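PDB 4OEV: putative peptide ABC-transport system periplasmic peptide-binding protein from Campylobacter jejuni, which binds nickel(II) outside the cytoplasm, as a solute-binding protein of the family 5 type, and probably delivers it to an ABC-type importer. Local coordinates for residues Phe34-Thr38 against Pro48-Lys52. Sequence-based numbering, arbitrary orientation.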
# COMPACT_ATOMS: atom_id res chain seq x y z
N PHE A 34 -4.71 -13.90 10.44
CA PHE A 34 -3.69 -13.59 11.45
C PHE A 34 -4.04 -12.36 12.24
O PHE A 34 -4.89 -11.55 11.82
CB PHE A 34 -2.33 -13.40 10.79
CG PHE A 34 -1.85 -14.62 10.06
CD1 PHE A 34 -1.08 -15.57 10.73
CD2 PHE A 34 -2.20 -14.84 8.74
CE1 PHE A 34 -0.65 -16.71 10.06
CE2 PHE A 34 -1.78 -15.98 8.07
CZ PHE A 34 -0.98 -16.92 8.73
N SER A 35 -3.43 -12.22 13.41
CA SER A 35 -3.53 -10.98 14.15
C SER A 35 -2.19 -10.70 14.77
O SER A 35 -1.42 -11.64 15.03
CB SER A 35 -4.63 -11.05 15.21
OG SER A 35 -4.34 -12.08 16.12
N GLY A 36 -1.95 -9.42 15.06
CA GLY A 36 -0.67 -8.95 15.54
C GLY A 36 -0.74 -8.53 16.98
O GLY A 36 -1.79 -8.66 17.64
N LEU A 37 0.40 -8.06 17.49
CA LEU A 37 0.49 -7.56 18.85
C LEU A 37 -0.32 -6.30 19.04
O LEU A 37 -0.83 -6.05 20.14
CB LEU A 37 1.95 -7.29 19.24
CG LEU A 37 2.84 -8.52 19.16
CD1 LEU A 37 4.28 -8.19 19.64
CD2 LEU A 37 2.20 -9.65 20.01
N THR A 38 -0.39 -5.49 17.98
CA THR A 38 -1.15 -4.27 18.04
C THR A 38 -2.18 -4.23 16.91
O THR A 38 -2.14 -5.03 15.97
CB THR A 38 -0.24 -3.03 17.95
OG1 THR A 38 0.45 -3.03 16.70
CG2 THR A 38 0.82 -3.03 19.06
N PRO A 48 -4.11 -2.22 21.90
CA PRO A 48 -3.59 -3.57 22.18
C PRO A 48 -4.34 -4.62 21.39
O PRO A 48 -5.56 -4.49 21.16
CB PRO A 48 -3.83 -3.74 23.69
CG PRO A 48 -4.01 -2.37 24.21
CD PRO A 48 -4.55 -1.52 23.11
N ASP A 49 -3.63 -5.66 20.96
CA ASP A 49 -4.31 -6.78 20.32
C ASP A 49 -3.81 -8.06 20.95
O ASP A 49 -4.28 -8.42 22.02
CB ASP A 49 -4.13 -6.79 18.79
CG ASP A 49 -5.09 -7.78 18.13
OD1 ASP A 49 -5.69 -8.57 18.93
OD2 ASP A 49 -5.24 -7.80 16.88
N LEU A 50 -2.84 -8.75 20.35
CA LEU A 50 -2.32 -9.94 21.03
C LEU A 50 -1.52 -9.53 22.24
O LEU A 50 -1.40 -10.30 23.23
CB LEU A 50 -1.46 -10.79 20.10
CG LEU A 50 -2.20 -11.59 19.03
CD1 LEU A 50 -1.17 -12.32 18.13
CD2 LEU A 50 -3.21 -12.58 19.63
N ALA A 51 -0.98 -8.32 22.21
CA ALA A 51 -0.25 -7.81 23.38
C ALA A 51 -1.18 -6.96 24.25
O ALA A 51 -1.89 -6.10 23.72
CB ALA A 51 0.96 -7.01 22.95
N LYS A 52 -1.21 -7.21 25.58
CA LYS A 52 -2.02 -6.43 26.51
C LYS A 52 -1.48 -5.01 26.78
O LYS A 52 -2.25 -4.06 26.92
CB LYS A 52 -2.13 -7.16 27.91
CG LYS A 52 -2.80 -8.54 27.91
CD LYS A 52 -2.88 -9.20 29.33
CE LYS A 52 -3.98 -10.31 29.37
NZ LYS A 52 -4.36 -10.87 30.71
O HOH W 1 -3.61 -7.43 14.61
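At the base of the antiparallel beta hairpin formed by strands 38-40 and 46-48, Leu37 O accepts twice, from Ala51 N in its carbonyl plane at 3.1 Å and from Asp49 N, which stands 40° above that plane. Thr38 and Pro48 are the adjoining non-hydrogen-bonded pair of the hairpin, their CA atoms 4.9 Å apart and their side chains diverging. Beyond that pair, the loop leaving helix 30-33 meets the turn leading into strand 51-56 through three backbone bonds to two carbonyls. In the third, Leu50 N donates to Gly36 O over 2.9 Å, in the carbonyl plane and on a lone pair, at an N-H...O angle of 157°.

Asp49 has CG anti to its own N (chi1 -168°), a torsion that carries the carboxylate alongside Gly36. There one water accepts from Gly36 N at 2.6 Å and donates to Asp49 OD2 at 2.8 Å and to Thr38 O, while Asp49 OD1 is bonded to Tyr183 OH. Ser35 OG passes by Leu50 CG at 3.6 Å, but its polar partners are Thr160 and Tyr183.

On the apolar side, the side chains of Leu37 and Leu50 cross at about a right angle, with Leu37 CD2 3.8 Å from Leu50 CB. Leu37 CB also meets Ala51 CB at 3.9 Å, and both residues pack on Ile65 and Leu67 of strand 62-67. Main-chain bonding thus fixes how the loop joins this sheet, and the buried carboxylate, gripped by water and tyrosine through separate oxygens, is restrained in its rotation.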